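Side-chain contacts in putative DNA binding protein (Bacteroides thetaiotaomicron VPI-5482, PDB 3HTN), which is of unknown function but binds metal ions in its PCC (DUF296) domain and may bind DNA: residues 9-14 with 36-41; 20-25 with 29-34; 44-49 with 92-97; 53-58 with 98-103. All coordinates share one frame; numbering follows the deposited sequence. Where two conformers were deposited one is given.

Contact 1: residues 9-14 with 36-41; sequences YSYKKI and CKEKGI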
loop_
_atom_site.group_PDB
_atom_site.type_symbol
_atom_site.label_atom_id
_atom_site.label_comp_id
_atom_site.label_asym_id
_atom_site.label_seq_id
_atom_site.Cartn_x
_atom_site.Cartn_y
_atom_site.Cartn_z
ATOM N N TYR A 9 -20.691 1.486 9.450
ATOM C CA TYR A 9 -19.360 1.239 9.984
ATOM C C TYR A 9 -19.297 1.533 11.466
ATOM O O TYR A 9 -20.192 2.189 12.026
ATOM C CB TYR A 9 -18.333 2.153 9.271
ATOM C CG TYR A 9 -18.750 3.595 9.250
ATOM C CD1 TYR A 9 -18.634 4.407 10.387
ATOM C CD2 TYR A 9 -19.329 4.148 8.107
ATOM C CE1 TYR A 9 -19.089 5.715 10.375
ATOM C CE2 TYR A 9 -19.775 5.460 8.088
ATOM C CZ TYR A 9 -19.640 6.237 9.215
ATOM O OH TYR A 9 -20.093 7.538 9.179
ATOM N N SER A 10 -18.244 1.022 12.101
ATOM C CA SER A 10 -17.868 1.376 13.467
ATOM C C SER A 10 -16.415 1.829 13.368
ATOM O O SER A 10 -15.679 1.393 12.471
ATOM C CB SER A 10 -18.033 0.204 14.432
ATOM O OG SER A 10 -17.213 -0.893 14.081
ATOM N N TYR A 11 -15.987 2.686 14.287
ATOM C CA TYR A 11 -14.658 3.264 14.222
ATOM C C TYR A 11 -14.052 3.552 15.588
ATOM O O TYR A 11 -14.756 3.573 16.592
ATOM C CB TYR A 11 -14.682 4.547 13.390
ATOM C CG TYR A 11 -15.458 5.635 14.053
ATOM C CD1 TYR A 11 -16.826 5.741 13.857
ATOM C CD2 TYR A 11 -14.831 6.561 14.874
ATOM C CE1 TYR A 11 -17.558 6.723 14.472
ATOM C CE2 TYR A 11 -15.560 7.556 15.504
ATOM C CZ TYR A 11 -16.926 7.624 15.292
ATOM O OH TYR A 11 -17.663 8.609 15.890
ATOM N N LYS A 12 -12.738 3.770 15.589
ATOM C CA LYS A 12 -12.003 4.206 16.761
ATOM C C LYS A 12 -11.060 5.330 16.371
ATOM O O LYS A 12 -10.252 5.174 15.479
ATOM C CB LYS A 12 -11.207 3.051 17.372
ATOM C CG LYS A 12 -10.441 3.404 18.629
ATOM C CD LYS A 12 -9.721 2.171 19.145
ATOM C CE LYS A 12 -8.943 2.487 20.401
ATOM N NZ LYS A 12 -9.835 2.967 21.499
ATOM N N LYS A 13 -11.157 6.457 17.061
ATOM C CA LYS A 13 -10.267 7.575 16.804
ATOM C C LYS A 13 -8.980 7.416 17.583
ATOM O O LYS A 13 -9.013 7.222 18.804
ATOM C CB LYS A 13 -10.925 8.891 17.208
ATOM C CG LYS A 13 -10.148 10.124 16.786
ATOM C CD LYS A 13 -10.954 11.383 17.100
ATOM C CE LYS A 13 -10.201 12.644 16.696
ATOM N NZ LYS A 13 -8.947 12.812 17.498
ATOM N N ILE A 14 -7.851 7.543 16.893
ATOM C CA ILE A 14 -6.525 7.460 17.526
ATOM C C ILE A 14 -5.687 8.604 16.976
ATOM O O ILE A 14 -5.116 8.494 15.901
ATOM C CB ILE A 14 -5.790 6.145 17.282
ATOM C CG1 ILE A 14 -6.637 4.941 17.714
ATOM C CG2 ILE A 14 -4.473 6.172 18.100
ATOM C CD1 ILE A 14 -5.992 3.608 17.441
ATOM N N CYS A 36 -16.066 9.988 5.997
ATOM C CA CYS A 36 -15.337 11.230 5.830
ATOM C C CYS A 36 -16.266 12.426 5.947
ATOM O O CYS A 36 -15.898 13.452 6.521
ATOM C CB CYS A 36 -14.612 11.265 4.485
ATOM S SG CYS A 36 -13.289 10.059 4.337
ATOM N N LYS A 37 -17.460 12.295 5.385
ATOM C CA LYS A 37 -18.451 13.355 5.491
ATOM C C LYS A 37 -18.839 13.558 6.959
ATOM O O LYS A 37 -18.846 14.689 7.458
ATOM C CB LYS A 37 -19.678 13.026 4.645
ATOM C CG LYS A 37 -20.760 14.103 4.705
ATOM C CD LYS A 37 -21.887 13.862 3.719
ATOM C CE LYS A 37 -23.025 14.865 3.961
ATOM N NZ LYS A 37 -24.114 14.706 2.956
ATOM N N GLU A 38 -19.155 12.467 7.658
ATOM C CA GLU A 38 -19.536 12.541 9.072
ATOM C C GLU A 38 -18.464 13.238 9.913
ATOM O O GLU A 38 -18.786 14.045 10.799
ATOM C CB GLU A 38 -19.780 11.140 9.659
ATOM C CG GLU A 38 -20.147 11.176 11.151
ATOM C CD GLU A 38 -20.243 9.809 11.860
ATOM O OE1 GLU A 38 -20.098 8.743 11.224
ATOM O OE2 GLU A 38 -20.491 9.829 13.097
ATOM N N LYS A 39 -17.204 12.919 9.647
ATOM C CA LYS A 39 -16.087 13.449 10.424
ATOM C C LYS A 39 -15.520 14.749 9.870
ATOM O O LYS A 39 -14.599 15.309 10.463
ATOM C CB LYS A 39 -14.992 12.391 10.587
ATOM C CG LYS A 39 -15.451 11.141 11.339
ATOM C CD LYS A 39 -15.889 11.496 12.764
ATOM C CE LYS A 39 -16.272 10.326 13.590
ATOM N NZ LYS A 39 -16.708 10.792 14.953
ATOM N N GLY A 40 -16.111 15.272 8.801
ATOM C CA GLY A 40 -15.684 16.542 8.221
ATOM C C GLY A 40 -14.253 16.523 7.728
ATOM O O GLY A 40 -13.556 17.529 7.830
ATOM N N ILE A 41 -13.815 15.388 7.177
ATOM C CA ILE A 41 -12.424 15.247 6.766
ATOM C C ILE A 41 -12.254 15.949 5.423
ATOM O O ILE A 41 -12.913 15.616 4.451
ATOM C CB ILE A 41 -12.001 13.797 6.666
ATOM C CG1 ILE A 41 -12.113 13.136 8.040
ATOM C CG2 ILE A 41 -10.579 13.728 6.177
ATOM C CD1 ILE A 41 -11.797 11.661 8.066
HETATM O O HOH W 1 -20.587 8.335 15.206
#
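Tyr9 and Tyr11, two residues apart on strand 9-14, send their hydroxyls to consecutive residues, Glu38 and Lys39, at the end of helix 28-39. Tyr9 OH donates to Glu38 OE1 in a bond modelled as very short, 2.4 Å, a length that is doubtful; the carboxylate oxygen sits at the edge of the phenol ring and in its plane, and the ring and carboxylate planes are 33° apart. The other carboxylate oxygen, Glu38 OE2, accepts from a water at 2.6 Å, so both oxygens of the glutamate are engaged. That same water is 3.0 Å from Tyr11 OH and links it to the carboxylate. Lys39 NZ donates to Tyr11 OH at 2.6 Å. The lysine chain bends at its second torsion (chi2 -62°) and then runs extended to meet the tyrosine from the opposite direction, its CE 3.3 Å from Tyr11 CZ. A phenylalanine in place of Tyr11 would probably leave the Lys39 ammonium without this acceptor and the bridging water without one of its anchors. Both tyrosine rings also meet Phe35 edge-to-face, one turn back on the helix. Just beyond Lys39 the helix ends in a Schellman motif, with Gly40 at positive phi, Ile41 N bonded to Cys36 O and Gly40 N to Lys37 O: a helix C-terminus tied by side chains to the sheet strand that is outermost within this chain.

Contact 2: residues 20-25 with 29-34; sequences VSINNH and VKALNA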
loop_
_atom_site.group_PDB
_atom_site.type_symbol
_atom_site.label_atom_id
_atom_site.label_comp_id
_atom_site.label_asym_id
_atom_site.label_seq_id
_atom_site.Cartn_x
_atom_site.Cartn_y
_atom_site.Cartn_z
ATOM N N VAL A 20 -11.339 2.292 10.875
ATOM C CA VAL A 20 -12.717 2.121 10.442
ATOM C C VAL A 20 -12.967 0.673 10.079
ATOM O O VAL A 20 -12.239 0.106 9.268
ATOM C CB VAL A 20 -13.036 3.026 9.262
ATOM C CG1 VAL A 20 -14.490 2.879 8.827
ATOM C CG2 VAL A 20 -12.698 4.465 9.634
ATOM N N SER A 21 -13.975 0.087 10.725
ATOM C CA SER A 21 -14.430 -1.259 10.461
ATOM C C SER A 21 -15.770 -1.176 9.763
ATOM O O SER A 21 -16.772 -0.831 10.371
ATOM C CB SER A 21 -14.503 -2.051 11.754
ATOM O OG SER A 21 -14.893 -3.369 11.481
ATOM N N ILE A 22 -15.779 -1.467 8.472
ATOM C CA ILE A 22 -16.996 -1.334 7.690
ATOM C C ILE A 22 -17.884 -2.545 7.975
ATOM O O ILE A 22 -17.386 -3.655 8.227
ATOM C CB ILE A 22 -16.646 -1.174 6.182
ATOM C CG1 ILE A 22 -15.812 0.112 5.973
ATOM C CG2 ILE A 22 -17.914 -1.156 5.351
ATOM C CD1 ILE A 22 -15.517 0.475 4.573
ATOM N N ASN A 23 -19.207 -2.320 8.008
ATOM C CA ASN A 23 -20.163 -3.388 8.252
ATOM C C ASN A 23 -20.131 -4.386 7.114
ATOM O O ASN A 23 -19.902 -4.023 5.960
ATOM C CB ASN A 23 -21.604 -2.849 8.383
ATOM C CG ASN A 23 -21.822 -2.015 9.626
ATOM O OD1 ASN A 23 -20.945 -1.882 10.462
ATOM N ND2 ASN A 23 -23.006 -1.404 9.721
ATOM N N ASN A 24 -20.409 -5.641 7.411
ATOM C CA ASN A 24 -20.442 -6.641 6.379
ATOM C C ASN A 24 -21.584 -6.335 5.405
ATOM O O ASN A 24 -22.572 -5.654 5.749
ATOM C CB ASN A 24 -20.646 -8.016 6.994
ATOM C CG ASN A 24 -20.191 -9.141 6.092
ATOM O OD1 ASN A 24 -19.599 -8.908 5.037
ATOM N ND2 ASN A 24 -20.481 -10.383 6.497
ATOM N N HIS A 25 -21.444 -6.820 4.179
ATOM C CA HIS A 25 -22.462 -6.670 3.136
ATOM C C HIS A 25 -22.758 -5.224 2.768
ATOM O O HIS A 25 -23.845 -4.908 2.277
ATOM C CB HIS A 25 -23.771 -7.368 3.544
ATOM C CG HIS A 25 -23.570 -8.754 4.043
ATOM N ND1 HIS A 25 -22.948 -9.723 3.292
ATOM C CD2 HIS A 25 -23.914 -9.338 5.211
ATOM C CE1 HIS A 25 -22.925 -10.853 3.972
ATOM N NE2 HIS A 25 -23.489 -10.640 5.148
ATOM N N VAL A 29 -17.076 1.943 -0.744
ATOM C CA VAL A 29 -16.797 3.297 -1.206
ATOM C C VAL A 29 -17.838 4.267 -0.651
ATOM O O VAL A 29 -17.482 5.307 -0.101
ATOM C CB VAL A 29 -16.675 3.361 -2.746
ATOM C CG1 VAL A 29 -16.483 4.810 -3.189
ATOM C CG2 VAL A 29 -15.545 2.464 -3.234
ATOM N N LYS A 30 -19.112 3.877 -0.719
ATOM C CA LYS A 30 -20.204 4.631 -0.123
ATOM C C LYS A 30 -19.952 4.832 1.378
ATOM O O LYS A 30 -20.126 5.925 1.905
ATOM C CB LYS A 30 -21.521 3.879 -0.325
ATOM C CG LYS A 30 -22.799 4.596 0.160
ATOM C CD LYS A 30 -24.010 3.690 0.040
ATOM C CE LYS A 30 -25.236 4.297 0.735
ATOM N NZ LYS A 30 -26.423 3.371 0.697
ATOM N N ALA A 31 -19.559 3.764 2.059
ATOM C CA ALA A 31 -19.307 3.831 3.488
ATOM C C ALA A 31 -18.152 4.764 3.821
ATOM O O ALA A 31 -18.234 5.573 4.744
ATOM C CB ALA A 31 -19.064 2.436 4.073
ATOM N N LEU A 32 -17.062 4.648 3.084
ATOM C CA LEU A 32 -15.914 5.536 3.339
ATOM C C LEU A 32 -16.257 6.983 3.075
ATOM O O LEU A 32 -15.821 7.871 3.828
ATOM C CB LEU A 32 -14.689 5.105 2.542
ATOM C CG LEU A 32 -14.060 3.785 2.980
ATOM C CD1 LEU A 32 -13.103 3.251 1.916
ATOM C CD2 LEU A 32 -13.311 3.884 4.331
ATOM N N ASN A 33 -17.017 7.245 2.015
ATOM C CA ASN A 33 -17.477 8.608 1.734
ATOM C C ASN A 33 -18.266 9.138 2.915
ATOM O O ASN A 33 -17.975 10.219 3.436
ATOM C CB ASN A 33 -18.343 8.666 0.460
ATOM C CG ASN A 33 -17.520 8.777 -0.807
ATOM O OD1 ASN A 33 -16.985 9.838 -1.121
ATOM N ND2 ASN A 33 -17.438 7.692 -1.553
ATOM N N ALA A 34 -19.219 8.333 3.373
ATOM C CA ALA A 34 -20.095 8.707 4.486
ATOM C C ALA A 34 -19.301 8.974 5.773
ATOM O O ALA A 34 -19.602 9.927 6.512
ATOM C CB ALA A 34 -21.127 7.615 4.715
#
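Ile22 and Ala31 mark the closest approach of the two backbones, their CA atoms 7.0 Å apart, where the end of strand 17-22 passes helix 28-39 with no hydrogen bond between the two segments. The contact is carried by one side chain on the strand and two on the helix. Ile22 directs its CB at the helix and divides its branches between consecutive residues. Its CG2 methyl, placed anti to the backbone N by a chi1 of -62°, lies 4.0 Å from Ala31 CB. The longer branch, extended at chi2 (-174°), carries CD1 to 4.0 Å from Leu32 CG and 4.1 Å from Leu32 CD2. CD1 is also 4.1 Å from Ala31 CB, so this methyl rests against both the alanine and the leucine. Ile22 and Leu32 cross at about a right angle, and the leucine brings its branch point as well as one methyl to the isoleucine. The small side chain of Ala31 is consistent with the close approach here, while the larger Leu32 reaches onward to Leu94 and Leu96 of strand 91-101. Ile22 also touches Ile28 and Phe123, the latter on strand 120-127. All three contacting residues are buried, and the arrangement is that of a helix laid on one face of an antiparallel sheet, joined to its preceding strand by a short connection, here in the PCC domain.

Contact 3: residues 44-49 with 92-97; sequences GSINGI and VYLHLH
Ile46 on strand 44-52 meets Leu94 and Leu96 on strand 91-101 through a single methyl, and the two leucines present themselves to it at different inclinations. The isoleucine points its CB at the other strand, with CG1 anti to the carbonyl carbon (chi1 -58°) and CD1 fully extended beyond it (chi2 178°); this carries CD1 across the distance between backbones whose nearest CA atoms, those of Ile46 and Leu96, are 8.0 Å apart. Leu94 crosses Ile46 at about a right angle and offers its CD2 methyl, 3.9 Å from Ile46 CD1. Leu96 approaches at a slant, again with CD2, at 4.2 Å from the same CD1. The isoleucine tip thus touches both leucines, which lie two residues apart on one face of their strand. No backbone hydrogen bond joins the segments, because strand 76-88 lies between them in the antiparallel sheet. The contact therefore reaches over this intervening strand on the sheet face covered by helix 28-39, Ile46 also packing on Leu81 and Ile85 of strand 76-88 and both leucines on Leu32 of the helix. Between and beyond these leucines in sequence come His95 and His97, whose CB atoms leave the strand on its other face; their NE2 atoms are nickel ligands, the ion lying about 8 Å from the side chain of Leu96, and each ND1 is hydrogen-bonded to a neighbouring chain, His95 to Glu122 OE1 of the third subunit and His97 to Ile78 O of the third subunit.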
loop_
_atom_site.group_PDB
_atom_site.type_symbol
_atom_site.label_atom_id
_atom_site.label_comp_id
_atom_site.label_asym_id
_atom_site.label_seq_id
_atom_site.Cartn_x
_atom_site.Cartn_y
_atom_site.Cartn_z
ATOM N N GLY A 44 -6.837 13.791 3.359
ATOM C CA GLY A 44 -6.295 12.688 4.121
ATOM C C GLY A 44 -5.983 11.504 3.255
ATOM O O GLY A 44 -5.957 11.600 2.042
ATOM N N SER A 45 -5.790 10.361 3.895
ATOM C CA SER A 45 -5.467 9.133 3.195
ATOM C C SER A 45 -6.299 8.005 3.728
ATOM O O SER A 45 -6.807 8.068 4.845
ATOM C CB SER A 45 -3.998 8.809 3.380
ATOM O OG SER A 45 -3.754 8.501 4.731
ATOM N N ILE A 46 -6.462 6.971 2.903
ATOM C CA ILE A 46 -7.200 5.782 3.287
ATOM C C ILE A 46 -6.389 4.596 2.812
ATOM O O ILE A 46 -5.912 4.595 1.688
ATOM C CB ILE A 46 -8.614 5.737 2.638
ATOM C CG1 ILE A 46 -9.457 6.956 3.007
ATOM C CG2 ILE A 46 -9.337 4.405 3.012
ATOM C CD1 ILE A 46 -10.855 7.019 2.365
ATOM N N ASN A 47 -6.248 3.598 3.672
ATOM C CA ASN A 47 -5.504 2.390 3.383
ATOM C C ASN A 47 -6.135 1.256 4.144
ATOM O O ASN A 47 -6.507 1.419 5.288
ATOM C CB ASN A 47 -4.086 2.535 3.860
ATOM C CG ASN A 47 -3.320 3.530 3.063
ATOM O OD1 ASN A 47 -2.884 3.220 1.943
ATOM N ND2 ASN A 47 -3.139 4.751 3.608
ATOM N N GLY A 48 -6.258 0.092 3.528
ATOM C CA GLY A 48 -6.689 -1.064 4.262
ATOM C C GLY A 48 -6.859 -2.346 3.501
ATOM O O GLY A 48 -6.384 -2.478 2.361
ATOM N N ILE A 49 -7.511 -3.297 4.169
ATOM C CA ILE A 49 -7.645 -4.672 3.705
ATOM C C ILE A 49 -9.015 -5.193 4.104
ATOM O O ILE A 49 -9.728 -4.600 4.939
ATOM C CB ILE A 49 -6.497 -5.583 4.276
ATOM C CG1 ILE A 49 -6.483 -5.590 5.819
ATOM C CG2 ILE A 49 -5.145 -5.160 3.741
ATOM C CD1 ILE A 49 -5.578 -6.669 6.428
ATOM N N VAL A 92 -17.077 15.604 -0.261
ATOM C CA VAL A 92 -15.909 14.749 -0.112
ATOM C C VAL A 92 -15.588 14.169 -1.489
ATOM O O VAL A 92 -16.493 13.767 -2.225
ATOM C CB VAL A 92 -16.168 13.600 0.913
ATOM C CG1 VAL A 92 -15.076 12.515 0.833
ATOM C CG2 VAL A 92 -16.281 14.154 2.327
ATOM N N TYR A 93 -14.295 14.097 -1.830
ATOM C CA TYR A 93 -13.842 13.464 -3.059
ATOM C C TYR A 93 -12.837 12.388 -2.670
ATOM O O TYR A 93 -11.816 12.692 -2.066
ATOM C CB TYR A 93 -13.188 14.476 -3.988
ATOM C CG TYR A 93 -12.910 13.877 -5.339
ATOM C CD1 TYR A 93 -11.707 13.260 -5.626
ATOM C CD2 TYR A 93 -13.859 13.922 -6.336
ATOM C CE1 TYR A 93 -11.446 12.721 -6.864
ATOM C CE2 TYR A 93 -13.608 13.368 -7.599
ATOM C CZ TYR A 93 -12.397 12.769 -7.853
ATOM O OH TYR A 93 -12.138 12.214 -9.088
ATOM N N LEU A 94 -13.171 11.134 -2.961
ATOM C CA LEU A 94 -12.280 10.023 -2.716
ATOM C C LEU A 94 -11.680 9.548 -4.027
ATOM O O LEU A 94 -12.376 9.429 -5.012
ATOM C CB LEU A 94 -13.026 8.855 -2.092
ATOM C CG LEU A 94 -13.665 9.115 -0.749
ATOM C CD1 LEU A 94 -14.222 7.800 -0.190
ATOM C CD2 LEU A 94 -12.664 9.728 0.179
ATOM N N HIS A 95 -10.372 9.290 -4.037
ATOM C CA HIS A 95 -9.687 8.681 -5.154
ATOM C C HIS A 95 -9.014 7.438 -4.602
ATOM O O HIS A 95 -8.061 7.550 -3.858
ATOM C CB HIS A 95 -8.690 9.660 -5.766
ATOM C CG HIS A 95 -8.052 9.175 -7.020
ATOM N ND1 HIS A 95 -6.871 9.697 -7.491
ATOM C CD2 HIS A 95 -8.388 8.166 -7.867
ATOM C CE1 HIS A 95 -6.527 9.056 -8.600
ATOM N NE2 HIS A 95 -7.444 8.138 -8.862
ATOM N N LEU A 96 -9.569 6.283 -4.951
ATOM C CA LEU A 96 -9.183 5.011 -4.376
ATOM C C LEU A 96 -8.822 4.041 -5.466
ATOM O O LEU A 96 -9.554 3.894 -6.437
ATOM C CB LEU A 96 -10.362 4.424 -3.572
ATOM C CG LEU A 96 -10.999 5.316 -2.503
ATOM C CD1 LEU A 96 -12.172 4.595 -1.827
ATOM C CD2 LEU A 96 -9.940 5.777 -1.490
ATOM N N HIS A 97 -7.675 3.395 -5.317
ATOM C CA HIS A 97 -7.290 2.283 -6.140
ATOM C C HIS A 97 -7.216 1.022 -5.280
ATOM O O HIS A 97 -7.222 1.087 -4.046
ATOM C CB HIS A 97 -5.947 2.558 -6.818
ATOM C CG HIS A 97 -6.001 3.564 -7.924
ATOM N ND1 HIS A 97 -4.997 3.681 -8.858
ATOM C CD2 HIS A 97 -6.951 4.463 -8.275
ATOM C CE1 HIS A 97 -5.324 4.637 -9.719
ATOM N NE2 HIS A 97 -6.533 5.079 -9.424
#

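Contact 4: residues 53-58 with 98-103; sequences GELTLR and ITVGRS. With SO4 (sulfate ion), chain E.
Leu55 fits its forked end between Ile98 and Val100. Its CD2 meets the valine tip to tip, 3.8 Å from Val100 CG2, while CD1 slides past the isoleucine, 4.1 Å from Ile98 CG2. Leu57 comes across Ile98 at about a right angle, and its CD2 presses to 3.4 Å from that same CG2, tighter than usual van der Waals contact. The isoleucine methyl is thus the bump received between two leucines; a chi1 of -162° leaves CG2 between backbone N and carbonyl carbon. Strand 107-117, whose Leu112 and Leu108 join the cluster, separates the two in strand order, but the antiparallel sheet of the PCC domain curls, and strands 54-58 and 98-101 pack face to face, at 137° with axes 9.9 Å apart. Arg102, just past this core, bends at chi3 (89°) and grips a sulfate, probably from the crystallisation liquor: NH2 donates to O1 at 3.0 Å and NH1 to O3 at 3.2 Å, with the sulfur in the guanidinium plane at its edge. With an alanine here, the sulfate would probably lose this two-pronged hold, keeping its bond from Lys70, and Glu74 would lose the salt bridge from Arg102.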
loop_
_atom_site.group_PDB
_atom_site.type_symbol
_atom_site.label_atom_id
_atom_site.label_comp_id
_atom_site.label_asym_id
_atom_site.label_seq_id
_atom_site.Cartn_x
_atom_site.Cartn_y
_atom_site.Cartn_z
ATOM N N GLY A 53 -17.339 -9.533 -2.056
ATOM C CA GLY A 53 -18.096 -10.403 -2.960
ATOM C C GLY A 53 -18.478 -9.805 -4.291
ATOM O O GLY A 53 -19.058 -10.502 -5.150
ATOM N N GLU A 54 -18.134 -8.531 -4.485
ATOM C CA GLU A 54 -18.398 -7.832 -5.735
ATOM C C GLU A 54 -17.436 -6.654 -5.810
ATOM O O GLU A 54 -17.149 -6.026 -4.797
ATOM C CB GLU A 54 -19.858 -7.379 -5.818
ATOM C CG GLU A 54 -20.270 -6.903 -7.199
ATOM C CD GLU A 54 -21.770 -6.937 -7.412
ATOM O OE1 GLU A 54 -22.410 -7.962 -7.054
ATOM O OE2 GLU A 54 -22.307 -5.944 -7.955
ATOM N N LEU A 55 -16.925 -6.379 -7.007
ATOM C CA LEU A 55 -15.968 -5.309 -7.243
ATOM C C LEU A 55 -16.237 -4.652 -8.559
ATOM O O LEU A 55 -16.458 -5.356 -9.536
ATOM C CB LEU A 55 -14.567 -5.910 -7.347
ATOM C CG LEU A 55 -13.402 -4.972 -7.655
ATOM C CD1 LEU A 55 -13.178 -3.942 -6.535
ATOM C CD2 LEU A 55 -12.138 -5.757 -7.943
ATOM N N THR A 56 -16.180 -3.326 -8.595
ATOM C CA THR A 56 -16.248 -2.613 -9.862
ATOM C C THR A 56 -15.001 -1.742 -9.978
ATOM O O THR A 56 -14.740 -0.894 -9.114
ATOM C CB THR A 56 -17.490 -1.754 -10.015
ATOM O OG1 THR A 56 -18.644 -2.574 -9.805
ATOM C CG2 THR A 56 -17.550 -1.148 -11.432
ATOM N N LEU A 57 -14.268 -1.943 -11.076
ATOM C CA LEU A 57 -13.099 -1.151 -11.445
ATOM C C LEU A 57 -13.374 -0.372 -12.696
ATOM O O LEU A 57 -14.192 -0.794 -13.511
ATOM C CB LEU A 57 -11.892 -2.053 -11.680
ATOM C CG LEU A 57 -11.480 -2.984 -10.543
ATOM C CD1 LEU A 57 -10.349 -3.921 -10.998
ATOM C CD2 LEU A 57 -11.117 -2.191 -9.258
ATOM N N ARG A 58 -12.707 0.767 -12.855
ATOM C CA ARG A 58 -12.782 1.571 -14.071
ATOM C C ARG A 58 -11.437 1.631 -14.753
ATOM O O ARG A 58 -10.427 1.916 -14.100
ATOM C CB ARG A 58 -13.218 2.992 -13.764
ATOM C CG ARG A 58 -13.266 3.886 -14.994
ATOM C CD ARG A 58 -14.010 5.153 -14.775
ATOM N NE ARG A 58 -15.431 4.911 -14.610
ATOM C CZ ARG A 58 -16.347 5.830 -14.297
ATOM N NH1 ARG A 58 -16.004 7.059 -14.010
ATOM N NH2 ARG A 58 -17.610 5.496 -14.206
ATOM N N ILE A 98 -7.163 -0.135 -5.913
ATOM C CA ILE A 98 -7.257 -1.364 -5.178
ATOM C C ILE A 98 -6.546 -2.470 -5.916
ATOM O O ILE A 98 -6.445 -2.445 -7.145
ATOM C CB ILE A 98 -8.757 -1.715 -4.956
ATOM C CG1 ILE A 98 -9.006 -2.733 -3.838
ATOM C CG2 ILE A 98 -9.461 -2.169 -6.289
ATOM C CD1 ILE A 98 -10.476 -2.938 -3.512
ATOM N N THR A 99 -6.097 -3.458 -5.130
ATOM C CA THR A 99 -5.518 -4.681 -5.576
ATOM C C THR A 99 -6.260 -5.772 -4.853
ATOM O O THR A 99 -6.416 -5.709 -3.608
ATOM C CB THR A 99 -4.027 -4.784 -5.274
ATOM O OG1 THR A 99 -3.378 -3.567 -5.671
ATOM C CG2 THR A 99 -3.423 -6.008 -5.953
ATOM N N VAL A 100 -6.755 -6.731 -5.612
ATOM C CA VAL A 100 -7.479 -7.858 -5.063
ATOM C C VAL A 100 -6.903 -9.194 -5.530
ATOM O O VAL A 100 -6.287 -9.267 -6.579
ATOM C CB VAL A 100 -8.989 -7.812 -5.395
ATOM C CG1 VAL A 100 -9.604 -6.493 -4.885
ATOM C CG2 VAL A 100 -9.226 -8.022 -6.898
ATOM N N GLY A 101 -7.088 -10.228 -4.703
ATOM C CA GLY A 101 -6.799 -11.616 -5.034
ATOM C C GLY A 101 -8.054 -12.392 -5.283
ATOM O O GLY A 101 -9.034 -12.285 -4.537
ATOM N N ARG A 102 -8.016 -13.206 -6.322
ATOM C CA ARG A 102 -9.123 -14.108 -6.653
ATOM C C ARG A 102 -8.891 -15.445 -5.981
ATOM O O ARG A 102 -7.879 -15.645 -5.306
ATOM C CB ARG A 102 -9.248 -14.257 -8.169
ATOM C CG ARG A 102 -9.291 -12.917 -8.872
ATOM C CD ARG A 102 -9.351 -13.092 -10.405
ATOM N NE ARG A 102 -10.724 -13.202 -10.907
ATOM C CZ ARG A 102 -11.084 -13.022 -12.170
ATOM N NH1 ARG A 102 -10.194 -12.835 -13.109
ATOM N NH2 ARG A 102 -12.345 -13.056 -12.502
ATOM N N SER A 103 -9.825 -16.376 -6.151
ATOM C CA SER A 103 -9.723 -17.674 -5.489
ATOM C C SER A 103 -8.542 -18.504 -5.980
ATOM O O SER A 103 -8.137 -19.441 -5.304
ATOM C CB SER A 103 -11.015 -18.476 -5.648
ATOM O OG SER A 103 -11.211 -18.807 -6.989
HETATM S S SO4 E . -12.670 -12.345 -16.180
HETATM O O1 SO4 E . -13.657 -12.388 -15.142
HETATM O O2 SO4 E . -12.204 -13.667 -16.630
HETATM O O3 SO4 E . -11.496 -11.570 -15.732
HETATM O O4 SO4 E . -13.285 -11.659 -17.350
#

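Contact 1 lies at the surface and is polar, built from tyrosine hydroxyls, a carboxylate, an ammonium and a water; contacts 2, 3 and 4 are buried and wholly apolar across their segments, apart from the sulfate held at the edge of contact 4. Contacts 1 and 2 share helix 28-39 and use neighbouring strands, contact 2 nested within the loop that contact 1 closes. Contacts 3 and 4 share strand 91-101 and cross along the chain. Contacts 2 and 3 touch directly, through apolar side chains of the helix and of strand 91-101, whereas contact 4 lies on the opposite side of the chain's centre from contact 1, about 24 Å between centres.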